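Local atomic coordinates of putative signal recognition particle protein (Chaetomium thermophilum, PDB entry 5CK4), a protein that binds guanine nucleotides as the Arf-like GTPase beta subunit of the signal recognition particle receptor, which is associated with secretory membranes. Residues A[234-239]-A[279-284]; A[271-276]-A[284-289]. All coordinates share one frame; numbering follows the deposited sequence.

Both contacts tie together the long connection that runs from helix 229-249 to strand 291-295 of the central sheet. In contact 1 the 279-284 segment leans on that helix; in contact 2 the following 284-289 segment meets 271-276, an earlier part of the same connection. The order along the chain is 234-239, 271-276, 279-284, 284-289, so the two pairings alternate. Their centres lie about 11 Å apart, on the same side of the chain's centre, and Met284 belongs to both. Glu283 joins them, its carboxylate reaching Ser276 OG and Ala273 N. The connection is thereby fastened to the helix and to itself beside helix 180-201, just before the chain enters the sheet of the P-loop GTPase fold.

Contact 1 (A[234-239]-A[279-284]); sequences SRLEHE and FKFEEM
Glu237, on helix 229-249, reaches across to the backbone of Phe281 and carries the polar part of this contact. With CG anti to its carbonyl carbon (chi1 -79°) and the chain extended beyond, its carboxylate leaves the helix and ends beside the start of the 3-10 segment 281-284. There Phe281 N donates to Glu237 OE2 at 2.9 Å in a nearly straight bond (172°), meeting the oxygen on its anti side, 33° out of the carboxylate plane. OE2 also forms a salt bridge with Lys233, one turn earlier on the helix, so an amide and an ammonium group share this oxygen. Lys233 bridges Glu282 OE1 as well, which probably offsets the closeness of the two carboxylates. The other oxygen, Glu237 OE1, accepts from a water at 2.7 Å, and that water in turn accepts from Lys280 NZ. Lys280 NZ is 4.3 Å from Glu237 OE1, beyond a salt bridge, and answers the charge through the water.

Apolar groups pack beside these bonds. Glu237 CG lies 3.5 Å from Phe281 CD2, while Leu236 CB meets the edge of the same ring, 3.9 Å from Phe281 CZ. Leu189 and Leu193 of helix 180-201 touch Leu236 and Phe281 respectively, and Val291 and Val293 bring strand 291-295 against the Phe281 ring. Phe279 lies alongside the helix, its CD2 3.8 Å from Glu237 O.

Within the segments, Ser234 O accepts from both His238 N and His238 ND1, which approach opposite faces of its carbonyl plane. Lys280 N donates to Glu283 OE1 at 3.3 Å. A buried carboxylate, satisfied by an amide, a lysine and a water, thus holds the backbone of Phe281, whose ring enters the apolar layer between the helices and the sheet.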
# COMPACT_ATOMS: atom_id res chain seq x y z
N SER A 234 -10.58 11.04 -2.45
CA SER A 234 -11.42 11.79 -1.52
C SER A 234 -12.28 10.88 -0.64
O SER A 234 -12.47 11.17 0.55
CB SER A 234 -12.28 12.82 -2.26
OG SER A 234 -13.22 12.20 -3.11
N ARG A 235 -12.79 9.79 -1.19
CA ARG A 235 -13.60 8.86 -0.38
C ARG A 235 -12.77 8.17 0.70
O ARG A 235 -13.24 7.99 1.83
CB ARG A 235 -14.28 7.83 -1.27
CG ARG A 235 -15.43 8.45 -2.05
CD ARG A 235 -16.30 7.40 -2.69
NE ARG A 235 -17.14 8.01 -3.71
CZ ARG A 235 -17.96 7.32 -4.50
NH1 ARG A 235 -18.05 6.01 -4.39
NH2 ARG A 235 -18.68 7.96 -5.41
N LEU A 236 -11.56 7.78 0.35
CA LEU A 236 -10.65 7.18 1.33
C LEU A 236 -10.26 8.19 2.41
O LEU A 236 -10.22 7.85 3.60
CB LEU A 236 -9.39 6.64 0.65
CG LEU A 236 -9.50 5.33 -0.16
CD1 LEU A 236 -8.17 5.01 -0.82
CD2 LEU A 236 -9.96 4.16 0.70
N GLU A 237 -9.98 9.42 1.99
CA GLU A 237 -9.56 10.46 2.94
C GLU A 237 -10.67 10.75 3.94
O GLU A 237 -10.41 10.92 5.14
CB GLU A 237 -9.17 11.74 2.19
CG GLU A 237 -7.77 11.64 1.60
CD GLU A 237 -7.44 12.77 0.68
OE1 GLU A 237 -8.37 13.46 0.20
OE2 GLU A 237 -6.23 12.97 0.43
N HIS A 238 -11.89 10.82 3.46
CA HIS A 238 -13.00 11.04 4.37
C HIS A 238 -13.21 9.85 5.30
O HIS A 238 -13.53 10.03 6.48
CB HIS A 238 -14.27 11.41 3.61
CG HIS A 238 -14.29 12.84 3.14
ND1 HIS A 238 -13.89 13.21 1.87
CD2 HIS A 238 -14.64 13.99 3.77
CE1 HIS A 238 -14.01 14.52 1.74
NE2 HIS A 238 -14.46 15.02 2.88
N GLU A 239 -12.99 8.64 4.81
CA GLU A 239 -13.19 7.49 5.69
C GLU A 239 -12.09 7.37 6.74
O GLU A 239 -12.37 7.05 7.89
CB GLU A 239 -13.35 6.20 4.89
CG GLU A 239 -13.63 4.97 5.74
CD GLU A 239 -15.02 4.92 6.36
OE1 GLU A 239 -15.85 5.81 6.10
OE2 GLU A 239 -15.28 3.97 7.12
N PHE A 279 -8.52 15.16 7.19
CA PHE A 279 -7.46 14.28 6.72
C PHE A 279 -7.20 14.43 5.23
O PHE A 279 -8.13 14.41 4.44
CB PHE A 279 -7.73 12.80 7.01
CG PHE A 279 -6.59 11.92 6.60
CD1 PHE A 279 -5.48 11.76 7.43
CD2 PHE A 279 -6.59 11.28 5.35
CE1 PHE A 279 -4.41 10.97 7.06
CE2 PHE A 279 -5.52 10.50 4.96
CZ PHE A 279 -4.42 10.34 5.81
N LYS A 280 -5.92 14.54 4.86
CA LYS A 280 -5.49 14.51 3.47
C LYS A 280 -4.25 13.64 3.39
O LYS A 280 -3.43 13.69 4.29
CB LYS A 280 -5.13 15.92 2.96
CG LYS A 280 -6.27 16.92 3.01
CD LYS A 280 -7.37 16.58 2.02
CE LYS A 280 -8.46 17.66 2.08
NZ LYS A 280 -9.43 17.54 0.97
N PHE A 281 -4.09 12.86 2.33
CA PHE A 281 -2.89 12.01 2.22
C PHE A 281 -1.61 12.84 2.25
O PHE A 281 -0.56 12.40 2.75
CB PHE A 281 -2.96 11.15 0.96
CG PHE A 281 -3.92 10.01 1.06
CD1 PHE A 281 -3.75 9.02 2.02
CD2 PHE A 281 -5.01 9.93 0.20
CE1 PHE A 281 -4.65 7.97 2.12
CE2 PHE A 281 -5.91 8.87 0.29
CZ PHE A 281 -5.74 7.90 1.26
N GLU A 282 -1.71 14.07 1.75
CA GLU A 282 -0.56 14.95 1.72
C GLU A 282 -0.03 15.27 3.12
O GLU A 282 1.16 15.57 3.31
CB GLU A 282 -0.88 16.25 0.98
CG GLU A 282 -0.94 16.09 -0.54
CD GLU A 282 -2.26 15.51 -1.04
OE1 GLU A 282 -3.16 15.25 -0.22
OE2 GLU A 282 -2.40 15.33 -2.27
N GLU A 283 -0.90 15.20 4.11
CA GLU A 283 -0.47 15.57 5.46
C GLU A 283 0.53 14.55 6.02
O GLU A 283 1.28 14.84 6.96
CB GLU A 283 -1.69 15.76 6.36
CG GLU A 283 -2.15 14.55 7.16
CD GLU A 283 -3.36 14.91 8.03
OE1 GLU A 283 -4.27 15.59 7.51
OE2 GLU A 283 -3.40 14.53 9.23
N MET A 284 0.58 13.36 5.41
CA MET A 284 1.54 12.34 5.84
C MET A 284 2.99 12.68 5.53
O MET A 284 3.92 12.02 6.03
CB MET A 284 1.18 10.97 5.25
CG MET A 284 -0.25 10.50 5.59
SD MET A 284 -0.58 10.39 7.38
CE MET A 284 0.53 9.06 7.88
O HOH W 1 -10.52 14.67 1.31

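Contact 2 (A[271-276]-A[284-289]); sequences LGAVGS and MMEFDM
The side chain of Met284 curls toward the backbone of Gly272 and the side chain of Leu271. Beyond CB, the bends at chi2 (-57°) and chi3 (-66°) carry SD and CE, rather than CB and CG, to the other segment: Met284 SD comes to rest 3.8 Å from Gly272 CA, and Met284 CE meets Leu271 CD1 at 3.7 Å. The two side chains cross at about a right angle, and Gln197 of helix 180-201 touches both.

On the next part of the segment, Phe287 turns the edge of its ring to the same glycine. Gly272 O lies near the ring plane, 3.4 Å from Phe287 CZ, and Glu286 CB sits over the centre of one face. Glu286 OE1 comes to 3.7 Å from Ala273 CB, whereas OE2 accepts from a water, which itself accepts from Val274 N. Ala273 N donates to Glu283 OE2, and Gly272 N to Gln197 OE1.

Met284 O accepts from both Phe287 N and Met289 N. Within the connection between helix 229-249 and strand 291-295, away from the nucleotide site, the strand leading into the type I beta turn 273-276 is therefore joined to 284-289 directly by sulfur, methyl and ring-edge contacts, and through water by a polar link.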
# COMPACT_ATOMS: atom_id res chain seq x y z
N LEU A 271 -4.11 8.70 13.24
CA LEU A 271 -3.39 8.74 11.97
C LEU A 271 -3.29 10.18 11.49
O LEU A 271 -4.29 10.89 11.49
CB LEU A 271 -4.16 7.94 10.93
CG LEU A 271 -3.62 8.03 9.50
CD1 LEU A 271 -2.32 7.28 9.48
CD2 LEU A 271 -4.62 7.42 8.51
N GLY A 272 -2.10 10.60 11.08
CA GLY A 272 -1.92 11.95 10.55
C GLY A 272 -1.36 12.95 11.55
O GLY A 272 -0.91 12.59 12.64
N ALA A 273 -1.41 14.22 11.16
CA ALA A 273 -0.88 15.32 11.96
C ALA A 273 -1.80 15.66 13.11
O ALA A 273 -3.02 15.73 12.95
CB ALA A 273 -0.65 16.54 11.09
N VAL A 274 -1.20 15.91 14.27
CA VAL A 274 -1.93 16.22 15.50
C VAL A 274 -2.98 17.33 15.34
O VAL A 274 -4.11 17.19 15.82
CB VAL A 274 -0.96 16.58 16.65
CG1 VAL A 274 0.17 17.46 16.14
CG2 VAL A 274 -1.69 17.25 17.80
N GLY A 275 -2.62 18.40 14.64
CA GLY A 275 -3.53 19.53 14.51
C GLY A 275 -4.37 19.54 13.24
O GLY A 275 -5.02 20.54 12.93
N SER A 276 -4.36 18.44 12.50
CA SER A 276 -5.13 18.34 11.26
C SER A 276 -6.64 18.29 11.53
O SER A 276 -7.10 17.51 12.36
CB SER A 276 -4.69 17.11 10.48
OG SER A 276 -5.42 16.95 9.28
N MET A 284 0.58 13.36 5.41
CA MET A 284 1.54 12.34 5.84
C MET A 284 2.99 12.68 5.53
O MET A 284 3.92 12.02 6.03
CB MET A 284 1.18 10.97 5.25
CG MET A 284 -0.25 10.50 5.59
SD MET A 284 -0.58 10.39 7.38
CE MET A 284 0.53 9.06 7.88
N MET A 285 3.20 13.73 4.73
CA MET A 285 4.56 14.19 4.47
C MET A 285 5.21 14.78 5.72
O MET A 285 6.42 14.92 5.80
CB MET A 285 4.61 15.18 3.31
CG MET A 285 4.47 14.50 1.95
SD MET A 285 5.86 13.40 1.57
CE MET A 285 7.24 14.53 1.71
N GLU A 286 4.40 15.08 6.73
CA GLU A 286 4.93 15.53 8.01
C GLU A 286 5.81 14.42 8.61
O GLU A 286 6.71 14.68 9.40
CB GLU A 286 3.78 15.89 8.95
CG GLU A 286 4.19 16.40 10.31
CD GLU A 286 3.20 17.39 10.87
OE1 GLU A 286 2.56 18.10 10.06
OE2 GLU A 286 3.04 17.46 12.11
N PHE A 287 5.55 13.17 8.20
CA PHE A 287 6.35 12.03 8.63
C PHE A 287 7.16 11.47 7.46
O PHE A 287 7.47 10.28 7.44
CB PHE A 287 5.43 10.95 9.20
CG PHE A 287 4.32 11.51 10.04
CD1 PHE A 287 4.60 12.26 11.16
CD2 PHE A 287 3.00 11.33 9.68
CE1 PHE A 287 3.59 12.80 11.94
CE2 PHE A 287 1.97 11.86 10.45
CZ PHE A 287 2.27 12.60 11.57
N ASP A 288 7.48 12.34 6.51
CA ASP A 288 8.21 11.97 5.30
C ASP A 288 7.61 10.75 4.60
O ASP A 288 8.32 9.93 4.01
CB ASP A 288 9.69 11.75 5.62
CG ASP A 288 10.37 13.03 6.09
OD1 ASP A 288 10.01 14.12 5.58
OD2 ASP A 288 11.26 12.95 6.96
N MET A 289 6.29 10.63 4.66
CA MET A 289 5.59 9.52 4.02
C MET A 289 4.85 10.02 2.78
O MET A 289 3.84 10.70 2.89
CB MET A 289 4.58 8.89 5.00
CG MET A 289 5.19 8.06 6.13
SD MET A 289 3.92 7.49 7.30
CE MET A 289 2.71 6.88 6.11
O HOH W 2 1.86 15.90 13.92